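Local coordinates for methyltransferase (Thermus thermophilus, PDB 1WS6), which probably transfers a methyl group from S-adenosylmethionine to a substrate not yet identified, as a Rossmann-like methyltransferase whose relatives modify ribosomal RNA, at residues 3-8 with 23-28; 33-38 with 62-67; 37-42 with 111-116; 55-60 with 81-86. All blocks are in the same frame, centred on the assembly; numbering follows the deposited sequence.

Contact 1 (3-8 with 23-28); sequences RILGGK and SPVRLR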
# COMPACT_ATOMS: atom_id res chain seq x y z
N ARG A 3 -7.40 9.18 9.45
CA ARG A 3 -6.22 9.51 10.24
C ARG A 3 -5.20 8.39 10.28
O ARG A 3 -5.54 7.21 10.11
CB ARG A 3 -6.62 9.83 11.68
CG ARG A 3 -7.56 11.03 11.84
CD ARG A 3 -8.03 11.18 13.29
NE ARG A 3 -8.98 12.28 13.44
CZ ARG A 3 -8.67 13.57 13.30
NH1 ARG A 3 -7.43 13.94 13.02
NH2 ARG A 3 -9.61 14.50 13.43
N ILE A 4 -3.94 8.77 10.50
CA ILE A 4 -2.87 7.80 10.63
C ILE A 4 -3.26 7.10 11.93
O ILE A 4 -3.67 7.76 12.89
CB ILE A 4 -1.50 8.51 10.83
CG1 ILE A 4 -1.14 9.33 9.59
CG2 ILE A 4 -0.42 7.47 11.15
CD1 ILE A 4 -1.03 8.51 8.31
N LEU A 5 -3.16 5.78 11.98
CA LEU A 5 -3.54 5.04 13.17
C LEU A 5 -2.46 4.90 14.25
O LEU A 5 -2.78 4.91 15.43
CB LEU A 5 -4.04 3.64 12.79
CG LEU A 5 -5.54 3.56 12.50
CD1 LEU A 5 -6.08 4.91 12.04
CD2 LEU A 5 -5.78 2.49 11.45
N GLY A 6 -1.20 4.77 13.84
CA GLY A 6 -0.14 4.62 14.82
C GLY A 6 1.20 5.20 14.40
O GLY A 6 1.30 5.86 13.36
N GLY A 7 2.23 4.98 15.20
CA GLY A 7 3.54 5.49 14.86
C GLY A 7 3.71 6.99 15.04
O GLY A 7 2.87 7.65 15.64
N LYS A 8 4.81 7.51 14.51
CA LYS A 8 5.16 8.92 14.62
C LYS A 8 4.10 9.95 14.24
O LYS A 8 4.12 11.07 14.76
CB LYS A 8 6.45 9.19 13.83
CG LYS A 8 7.70 8.71 14.55
CD LYS A 8 8.94 8.72 13.66
CE LYS A 8 8.92 7.57 12.66
NZ LYS A 8 10.14 7.51 11.80
N SER A 23 -10.92 3.75 2.62
CA SER A 23 -10.16 2.57 3.05
C SER A 23 -10.54 2.20 4.48
O SER A 23 -10.17 2.89 5.43
CB SER A 23 -8.65 2.83 2.97
OG SER A 23 -7.92 1.75 3.51
N PRO A 24 -11.27 1.10 4.65
CA PRO A 24 -11.74 0.59 5.94
C PRO A 24 -10.73 0.66 7.08
O PRO A 24 -9.60 0.20 6.96
CB PRO A 24 -12.15 -0.85 5.62
CG PRO A 24 -11.31 -1.19 4.41
CD PRO A 24 -11.40 0.07 3.61
N VAL A 25 -11.16 1.26 8.19
CA VAL A 25 -10.31 1.41 9.36
C VAL A 25 -9.93 0.10 10.03
O VAL A 25 -8.78 -0.07 10.41
CB VAL A 25 -10.97 2.34 10.41
CG1 VAL A 25 -10.19 2.28 11.71
CG2 VAL A 25 -10.99 3.76 9.89
N ARG A 26 -10.87 -0.84 10.20
CA ARG A 26 -10.46 -2.08 10.85
C ARG A 26 -9.54 -2.89 9.96
O ARG A 26 -8.77 -3.72 10.44
CB ARG A 26 -11.67 -2.90 11.33
CG ARG A 26 -12.82 -3.06 10.37
CD ARG A 26 -14.08 -3.50 11.15
NE ARG A 26 -13.88 -4.73 11.92
CZ ARG A 26 -13.90 -5.96 11.41
NH1 ARG A 26 -14.13 -6.15 10.12
NH2 ARG A 26 -13.70 -7.01 12.20
N LEU A 27 -9.61 -2.62 8.66
CA LEU A 27 -8.76 -3.28 7.67
C LEU A 27 -7.33 -2.79 7.92
O LEU A 27 -6.44 -3.57 8.25
CB LEU A 27 -9.23 -2.88 6.27
CG LEU A 27 -8.56 -3.32 4.96
CD1 LEU A 27 -7.10 -2.88 4.93
CD2 LEU A 27 -8.69 -4.80 4.81
N ARG A 28 -7.11 -1.48 7.75
CA ARG A 28 -5.79 -0.90 7.96
C ARG A 28 -5.23 -1.25 9.32
O ARG A 28 -4.07 -1.66 9.44
CB ARG A 28 -5.84 0.63 7.84
CG ARG A 28 -5.98 1.15 6.43
CD ARG A 28 -5.92 2.67 6.43
NE ARG A 28 -6.94 3.27 7.29
CZ ARG A 28 -6.74 4.36 8.02
NH1 ARG A 28 -5.56 4.96 7.98
NH2 ARG A 28 -7.70 4.84 8.79
O HOH W 1 -9.10 7.02 10.66

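Contact 2 (33-38 with 62-67); sequences DYLRLR and EGWEAV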
# COMPACT_ATOMS: atom_id res chain seq x y z
N ASP A 33 -1.35 -4.37 12.57
CA ASP A 33 -1.16 -5.06 13.84
C ASP A 33 -0.34 -6.29 13.49
O ASP A 33 0.58 -6.67 14.20
CB ASP A 33 -2.48 -5.56 14.44
CG ASP A 33 -3.28 -4.47 15.10
OD1 ASP A 33 -2.73 -3.39 15.42
OD2 ASP A 33 -4.49 -4.72 15.33
N TYR A 34 -0.69 -6.90 12.36
CA TYR A 34 -0.01 -8.09 11.88
C TYR A 34 1.41 -7.78 11.40
O TYR A 34 2.36 -8.46 11.76
CB TYR A 34 -0.80 -8.70 10.72
CG TYR A 34 -0.12 -9.90 10.10
CD1 TYR A 34 -0.04 -11.10 10.79
CD2 TYR A 34 0.47 -9.82 8.85
CE1 TYR A 34 0.61 -12.19 10.25
CE2 TYR A 34 1.12 -10.91 8.30
CZ TYR A 34 1.19 -12.09 9.01
OH TYR A 34 1.85 -13.17 8.48
N LEU A 35 1.54 -6.74 10.58
CA LEU A 35 2.82 -6.35 10.03
C LEU A 35 3.90 -6.00 11.04
O LEU A 35 5.05 -6.38 10.86
CB LEU A 35 2.64 -5.19 9.05
CG LEU A 35 2.59 -5.55 7.57
CD1 LEU A 35 2.04 -6.95 7.38
CD2 LEU A 35 1.75 -4.52 6.84
N ARG A 36 3.55 -5.29 12.11
CA ARG A 36 4.58 -4.96 13.08
C ARG A 36 4.90 -6.21 13.92
O ARG A 36 5.99 -6.37 14.44
CB ARG A 36 4.15 -3.78 13.97
CG ARG A 36 3.16 -4.10 15.07
CD ARG A 36 2.89 -2.84 15.91
NE ARG A 36 2.10 -1.86 15.17
CZ ARG A 36 0.78 -1.89 15.10
NH1 ARG A 36 0.10 -2.83 15.73
NH2 ARG A 36 0.13 -0.99 14.38
N LEU A 37 3.93 -7.11 14.01
CA LEU A 37 4.12 -8.35 14.75
C LEU A 37 5.03 -9.28 13.94
O LEU A 37 5.91 -9.95 14.49
CB LEU A 37 2.77 -9.02 14.99
CG LEU A 37 2.69 -10.26 15.89
CD1 LEU A 37 3.36 -11.46 15.22
CD2 LEU A 37 3.36 -9.95 17.21
N ARG A 38 4.83 -9.31 12.62
CA ARG A 38 5.62 -10.18 11.76
C ARG A 38 6.95 -9.60 11.31
O ARG A 38 7.88 -10.34 10.99
CB ARG A 38 4.80 -10.59 10.53
CG ARG A 38 5.59 -11.41 9.52
CD ARG A 38 4.70 -12.24 8.59
NE ARG A 38 5.51 -12.93 7.59
CZ ARG A 38 5.06 -13.88 6.78
NH1 ARG A 38 3.79 -14.26 6.83
NH2 ARG A 38 5.88 -14.44 5.91
N GLU A 62 4.90 4.19 10.84
CA GLU A 62 5.24 3.09 11.71
C GLU A 62 6.66 2.58 11.59
O GLU A 62 6.97 1.49 12.06
CB GLU A 62 4.22 1.95 11.54
CG GLU A 62 2.88 2.28 12.18
CD GLU A 62 1.86 1.16 12.10
OE1 GLU A 62 2.22 -0.01 12.34
OE2 GLU A 62 0.69 1.47 11.80
N GLY A 63 7.51 3.37 10.96
CA GLY A 63 8.91 2.99 10.83
C GLY A 63 9.35 2.31 9.55
O GLY A 63 10.51 1.91 9.44
N TRP A 64 8.46 2.17 8.58
CA TRP A 64 8.83 1.56 7.30
C TRP A 64 9.43 2.61 6.39
O TRP A 64 9.15 3.80 6.55
CB TRP A 64 7.61 0.97 6.60
CG TRP A 64 7.01 -0.18 7.28
CD1 TRP A 64 6.12 -0.16 8.32
CD2 TRP A 64 7.29 -1.55 7.02
NE1 TRP A 64 5.83 -1.44 8.72
CE2 TRP A 64 6.54 -2.32 7.94
CE3 TRP A 64 8.11 -2.22 6.11
CZ2 TRP A 64 6.59 -3.71 7.96
CZ3 TRP A 64 8.16 -3.59 6.13
CH2 TRP A 64 7.40 -4.32 7.05
N GLU A 65 10.26 2.17 5.45
CA GLU A 65 10.84 3.07 4.46
C GLU A 65 9.84 2.92 3.31
O GLU A 65 9.91 1.98 2.51
CB GLU A 65 12.23 2.58 4.03
CG GLU A 65 13.03 3.61 3.25
CD GLU A 65 14.33 3.05 2.66
OE1 GLU A 65 15.05 2.33 3.39
OE2 GLU A 65 14.62 3.36 1.48
N ALA A 66 8.89 3.84 3.23
CA ALA A 66 7.83 3.75 2.24
C ALA A 66 8.05 4.41 0.89
O ALA A 66 8.57 5.51 0.79
CB ALA A 66 6.53 4.26 2.85
N VAL A 67 7.60 3.72 -0.14
CA VAL A 67 7.68 4.21 -1.51
C VAL A 67 6.25 4.17 -2.04
O VAL A 67 5.65 3.12 -2.10
CB VAL A 67 8.56 3.32 -2.39
CG1 VAL A 67 8.42 3.72 -3.85
CG2 VAL A 67 10.00 3.46 -1.95

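Contact 3 (37-42 with 111-116); sequences LRYPRR and FTVAFM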
# COMPACT_ATOMS: atom_id res chain seq x y z
N LEU A 37 3.93 -7.11 14.01
CA LEU A 37 4.12 -8.35 14.75
C LEU A 37 5.03 -9.28 13.94
O LEU A 37 5.91 -9.95 14.49
CB LEU A 37 2.77 -9.02 14.99
CG LEU A 37 2.69 -10.26 15.89
CD1 LEU A 37 3.36 -11.46 15.22
CD2 LEU A 37 3.36 -9.95 17.21
N ARG A 38 4.83 -9.31 12.62
CA ARG A 38 5.62 -10.18 11.76
C ARG A 38 6.95 -9.60 11.31
O ARG A 38 7.88 -10.34 10.99
CB ARG A 38 4.80 -10.59 10.53
CG ARG A 38 5.59 -11.41 9.52
CD ARG A 38 4.70 -12.24 8.59
NE ARG A 38 5.51 -12.93 7.59
CZ ARG A 38 5.06 -13.88 6.78
NH1 ARG A 38 3.79 -14.26 6.83
NH2 ARG A 38 5.88 -14.44 5.91
N TYR A 39 7.05 -8.27 11.29
CA TYR A 39 8.27 -7.59 10.86
C TYR A 39 8.68 -6.53 11.85
O TYR A 39 8.56 -5.33 11.58
CB TYR A 39 8.04 -6.96 9.49
CG TYR A 39 7.73 -7.96 8.42
CD1 TYR A 39 8.69 -8.86 7.98
CD2 TYR A 39 6.47 -8.01 7.84
CE1 TYR A 39 8.41 -9.79 6.99
CE2 TYR A 39 6.18 -8.93 6.85
CZ TYR A 39 7.15 -9.82 6.43
OH TYR A 39 6.86 -10.74 5.44
N PRO A 40 9.17 -6.95 13.01
CA PRO A 40 9.60 -6.01 14.05
C PRO A 40 10.80 -5.19 13.60
O PRO A 40 11.08 -4.13 14.16
CB PRO A 40 9.92 -6.93 15.22
CG PRO A 40 10.36 -8.21 14.54
CD PRO A 40 9.36 -8.35 13.44
N ARG A 41 11.51 -5.67 12.59
CA ARG A 41 12.67 -4.96 12.09
C ARG A 41 12.25 -4.10 10.92
O ARG A 41 13.07 -3.41 10.31
CB ARG A 41 13.75 -5.96 11.67
CG ARG A 41 15.10 -5.35 11.37
CD ARG A 41 15.61 -4.58 12.57
NE ARG A 41 16.95 -4.04 12.35
CZ ARG A 41 17.59 -3.26 13.22
NH1 ARG A 41 17.02 -2.92 14.37
NH2 ARG A 41 18.81 -2.81 12.93
N ARG A 42 10.96 -4.14 10.60
CA ARG A 42 10.40 -3.36 9.50
C ARG A 42 11.07 -3.64 8.18
O ARG A 42 11.29 -4.79 7.82
CB ARG A 42 10.50 -1.86 9.81
CG ARG A 42 9.74 -1.42 11.06
CD ARG A 42 8.23 -1.62 10.91
NE ARG A 42 7.53 -1.19 12.12
CZ ARG A 42 7.41 -1.92 13.23
NH1 ARG A 42 7.93 -3.14 13.29
NH2 ARG A 42 6.80 -1.42 14.30
N PHE A 111 11.84 -4.68 -1.69
CA PHE A 111 11.02 -4.33 -0.54
C PHE A 111 10.66 -5.55 0.29
O PHE A 111 10.68 -6.68 -0.20
CB PHE A 111 9.72 -3.68 -1.01
CG PHE A 111 9.92 -2.53 -1.95
CD1 PHE A 111 9.88 -1.23 -1.48
CD2 PHE A 111 10.16 -2.76 -3.30
CE1 PHE A 111 10.08 -0.17 -2.35
CE2 PHE A 111 10.36 -1.70 -4.17
CZ PHE A 111 10.32 -0.40 -3.70
N THR A 112 10.30 -5.29 1.54
CA THR A 112 9.90 -6.36 2.44
C THR A 112 8.39 -6.61 2.30
O THR A 112 7.91 -7.73 2.43
CB THR A 112 10.24 -5.97 3.87
OG1 THR A 112 11.66 -5.80 3.97
CG2 THR A 112 9.77 -7.03 4.86
N VAL A 113 7.65 -5.54 2.00
CA VAL A 113 6.21 -5.64 1.83
C VAL A 113 5.74 -4.79 0.66
O VAL A 113 6.22 -3.68 0.45
CB VAL A 113 5.46 -5.15 3.08
CG1 VAL A 113 3.96 -5.18 2.83
CG2 VAL A 113 5.82 -6.01 4.28
N ALA A 114 4.80 -5.33 -0.10
CA ALA A 114 4.25 -4.60 -1.23
C ALA A 114 2.73 -4.72 -1.12
O ALA A 114 2.17 -5.78 -1.35
CB ALA A 114 4.74 -5.20 -2.55
N PHE A 115 2.09 -3.61 -0.74
CA PHE A 115 0.65 -3.54 -0.57
C PHE A 115 -0.00 -2.88 -1.77
O PHE A 115 0.41 -1.80 -2.19
CB PHE A 115 0.29 -2.76 0.70
CG PHE A 115 -1.18 -2.43 0.82
CD1 PHE A 115 -1.73 -1.33 0.16
CD2 PHE A 115 -2.02 -3.22 1.59
CE1 PHE A 115 -3.09 -1.03 0.25
CE2 PHE A 115 -3.39 -2.93 1.69
CZ PHE A 115 -3.92 -1.84 1.02
N MSE A 116 -1.04 -3.51 -2.30
CA MSE A 116 -1.74 -2.96 -3.44
C MSE A 116 -3.25 -2.96 -3.28
O MSE A 116 -3.88 -4.00 -3.12
CB MSE A 116 -1.34 -3.73 -4.69
CG MSE A 116 -2.07 -3.32 -5.94
SE MSE A 116 -1.31 -4.13 -7.52
CE MSE A 116 -0.14 -2.69 -7.97

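Contact 4 (55-60 with 81-86); sequences VGLEAA and ENVRRT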
# COMPACT_ATOMS: atom_id res chain seq x y z
N VAL A 55 -2.54 4.14 3.25
CA VAL A 55 -1.76 2.97 3.64
C VAL A 55 -0.25 3.20 3.63
O VAL A 55 0.44 2.84 4.58
CB VAL A 55 -2.14 1.74 2.77
CG1 VAL A 55 -1.92 2.05 1.29
CG2 VAL A 55 -1.33 0.52 3.21
N GLY A 56 0.27 3.81 2.57
CA GLY A 56 1.70 4.06 2.50
C GLY A 56 2.21 5.01 3.59
O GLY A 56 3.34 4.85 4.08
N LEU A 57 1.41 6.00 3.96
CA LEU A 57 1.83 6.93 5.00
C LEU A 57 1.75 6.27 6.37
O LEU A 57 2.51 6.61 7.29
CB LEU A 57 0.96 8.19 4.97
CG LEU A 57 1.23 9.09 3.76
CD1 LEU A 57 0.30 10.31 3.78
CD2 LEU A 57 2.69 9.54 3.78
N GLU A 58 0.83 5.31 6.50
CA GLU A 58 0.68 4.59 7.75
C GLU A 58 1.97 3.79 7.96
O GLU A 58 2.51 3.74 9.06
CB GLU A 58 -0.52 3.65 7.68
CG GLU A 58 -0.76 2.84 8.95
CD GLU A 58 -1.26 3.68 10.11
OE1 GLU A 58 -2.11 4.57 9.89
OE2 GLU A 58 -0.81 3.44 11.25
N ALA A 59 2.46 3.18 6.89
CA ALA A 59 3.69 2.40 6.97
C ALA A 59 4.84 3.32 7.37
O ALA A 59 5.64 2.98 8.25
CB ALA A 59 4.00 1.74 5.62
N ALA A 60 4.93 4.48 6.73
CA ALA A 60 5.98 5.43 7.03
C ALA A 60 5.92 5.83 8.49
O ALA A 60 6.94 5.87 9.18
CB ALA A 60 5.85 6.66 6.16
N GLU A 81 0.83 16.91 -0.02
CA GLU A 81 0.32 17.74 1.06
C GLU A 81 0.26 16.88 2.31
O GLU A 81 0.57 17.34 3.41
CB GLU A 81 -1.09 18.27 0.74
CG GLU A 81 -1.16 19.18 -0.48
CD GLU A 81 -2.45 20.00 -0.52
OE1 GLU A 81 -2.70 20.67 -1.55
OE2 GLU A 81 -3.19 19.99 0.49
N ASN A 82 -0.13 15.62 2.14
CA ASN A 82 -0.24 14.72 3.28
C ASN A 82 1.12 14.34 3.86
O ASN A 82 1.24 14.16 5.07
CB ASN A 82 -1.05 13.47 2.92
CG ASN A 82 -2.54 13.77 2.79
OD1 ASN A 82 -3.06 14.64 3.49
ND2 ASN A 82 -3.23 13.04 1.92
N VAL A 83 2.12 14.21 3.00
CA VAL A 83 3.47 13.87 3.45
C VAL A 83 3.92 15.03 4.33
O VAL A 83 4.61 14.84 5.33
CB VAL A 83 4.43 13.69 2.23
CG1 VAL A 83 5.89 13.83 2.66
CG2 VAL A 83 4.22 12.31 1.61
N ARG A 84 3.50 16.24 3.96
CA ARG A 84 3.81 17.45 4.70
C ARG A 84 3.09 17.49 6.05
O ARG A 84 3.72 17.66 7.09
CB ARG A 84 3.43 18.69 3.89
CG ARG A 84 4.46 19.10 2.86
CD ARG A 84 5.50 20.05 3.44
NE ARG A 84 5.10 21.45 3.29
CZ ARG A 84 5.89 22.49 3.55
NH1 ARG A 84 7.12 22.30 3.99
NH2 ARG A 84 5.43 23.73 3.36
N ARG A 85 1.77 17.33 6.03
CA ARG A 85 0.99 17.36 7.26
C ARG A 85 1.52 16.35 8.27
O ARG A 85 1.62 16.65 9.46
CB ARG A 85 -0.48 17.05 7.00
CG ARG A 85 -1.19 17.99 6.06
CD ARG A 85 -2.65 17.55 5.78
NE ARG A 85 -3.60 17.98 6.81
CZ ARG A 85 -3.63 17.52 8.06
NH1 ARG A 85 -2.76 16.60 8.45
NH2 ARG A 85 -4.54 17.97 8.92
N THR A 86 1.87 15.16 7.80
CA THR A 86 2.36 14.13 8.70
C THR A 86 3.82 14.32 9.05
O THR A 86 4.31 13.77 10.04
CB THR A 86 2.16 12.73 8.08
OG1 THR A 86 3.07 12.55 6.99
CG2 THR A 86 0.73 12.57 7.56

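Contact 1 (3-8 with 23-28)
Leu5 lies across Arg28 almost at a right angle and covers one face of its guanidinium. CD2 of Leu5 stands 4.0 Å above the plane, over the centre of the group, and Leu5 CD1 comes to 3.6 Å from Arg28 NH2. At the edge of the same plane sits the carbonyl of Arg3. Arg28 NH1 gives it a hydrogen bond of 3.1 Å (NH1 to Arg3 O, N-H...O angle 160°), approaching from above the carbonyl plane, while NH2 adds a weak one. A bend at chi3 (-57°) turns the edge of the guanidinium toward the Arg3 carbonyl. The contact joins the loop after strand 2-3, part of a small N-terminal hairpin, to the first turn of helix 25-38, where Pro24 holds the N-cap position and Pro24 O accepts from Arg28 N (3.1 Å). Glu58 of helix 54-61 accepts from the N-H groups of Leu5 and Gly6 and forms a long, weak ion pair with Arg28. Packing is looser toward solvent: Val25 CG1 and Leu5 CD2, the nearest side-chain atoms of that pair, are 4.4 Å apart. On this side a water accepts from Arg3 N and, weakly, from Arg28 NH2. The side chain of Arg3 leads away, its NH1 bonded to the carbonyl of Gly11.

Contact 2 (33-38 with 62-67)
The guanidinium of Arg36 meets two acidic partners around its rim, and the indole of Trp64 turns an edge to the backbone of Leu35. Asp33, on the same helix, forms a salt bridge at one edge: its OD1 accepts from Arg36 NH1 at 2.9 Å, nearly in the guanidinium plane and on the anti side of the carboxylate. Glu62 completes a three-residue salt-bridge network, with OE1 3.1 Å from Arg36 NH2 and weakly bonded to NE. This grip is less regular: OE1 is near the edge but tilted from the guanidinium plane, is met from above its own carboxylate plane, and the two planes are 30° apart. Arg36 starts in the crowded position between N and C (chi1 78°), and its bend at chi3 leads the head back toward Glu62, whose extended chain spans the gap. An arginine suits a place between two acids; the carboxylate of Glu58 also lies close to that of Glu62, and Arg36 would be expected to ease their repulsion. Trp64 CZ2 makes a loose edge contact, 4.2 Å from Leu35 O; the indole also packs on Arg42, Thr112 and Val113. Gly63, with positive phi, is the C-prime residue of a Schellman motif that ends helix 54-61, the turn from which a Rossmann-like beta-alpha-beta crossover enters strand 65-69.

Contact 3 (37-42 with 111-116)
Tyr39 receives the methyl of Thr112 over one face of its ring. Thr112 CG2 stands 3.9 Å from the centroid of the Tyr39 ring, 20° off the normal, a CH-pi contact displaced toward the CD1-CE1 side. The opposite face is covered from within its own segment by Arg38 CG, 3.7 Å above the plane, so the ring is held between two aliphatic groups. Val113 CG2 adds an oblique approach, 3.9 Å from Tyr39 CE2. In the next shell, the torsions of Thr112 assign its two branches: CG2, anti to the backbone N, goes to the ring, whereas OG1 (chi1 -62°) is hydrogen-bonded to Glu138. A threonine suits this spot because it offers both a methyl and a hydroxyl. Tyr39 OH hydrogen-bonds to the carbonyl of Gly140. Following Tyr39 in the chain, a type I turn runs to Arg42, and Tyr39 O accepts from Arg42 N (2.9 Å) and from Arg42 NH1 (2.8 Å), which arrive from opposite faces of its plane. Arg42 NE continues to the carbonyl of Glu62. No hydrogen bond passes between 37-42 and 111-116: the contact itself rests on dispersion, while the polar ends, bonded to other parts of the fold, probably limit how ring and methyl can turn.

Contact 4 (55-60 with 81-86)
Two successive helices of the Rossmann-like domain meet where Leu57 of helix 54-61 reaches over to Asn82 and Val83 of helix 73-86. The first of these helices carries Gly56, the last glycine of a GxGxxG-like pattern, consistent with the glycine-rich loop that binds S-adenosylmethionine in methyltransferases of this fold. The segment axes run nearly side by side, 29° apart in direction, and approach no closer than 11.1 Å; at that axis spacing a leucine is long enough to reach the facing helix. Leu57 does so with both branches. Its CD1 presses against Asn82 CB at 3.5 Å, and its CD2 meets Val83 CG2 at 3.8 Å, so the fork of the leucine spreads over two consecutive residues of the facing helix and crosses each at about a right angle. With CG beside the backbone N (chi1 -71°) and the chain extended at chi2, the fork is carried outward from its helix. Val83 offers CG2, the methyl beside its own N. Thr86, one turn on from Asn82, lies more loosely beside Leu57, its OG1 4.4 Å from Leu57 CD2. Asn82 contributes only the aliphatic root of its side chain here; its amide is used elsewhere, OD1 accepting from Lys15 N and ND2 donating to Ser52 O, which suits a residue with an apolar base and a two-way polar end. Leu14 of strand 13-14 packs on Leu57, Asn82 and Thr86, while the other sides of helix 54-61 rest on Phe45 of strand 44-48 and Phe32 of helix 25-38.

In the fold
From the N terminus, contact 1 closes first, returning the chain past strand 13-14 so that the loop at 3-8 meets the start of helix 25-38. The end of that helix then opens contacts 2 and 3, which share Leu37 and Arg38: one closes at 62-67, the other only at 111-116. Contact 4 lies wholly within the longer loop of contact 3 and crosses contact 2, since 55-60 precedes 62-67 and 81-86 follows it. Together they tie the N-terminal hairpin, helices 25-38, 54-61 and 73-86, and the central sheet into one unit. Glu58 joins contacts 1 and 4, Arg42 and Trp64 join contacts 2 and 3, and Phe115 touches Val55 between contacts 3 and 4.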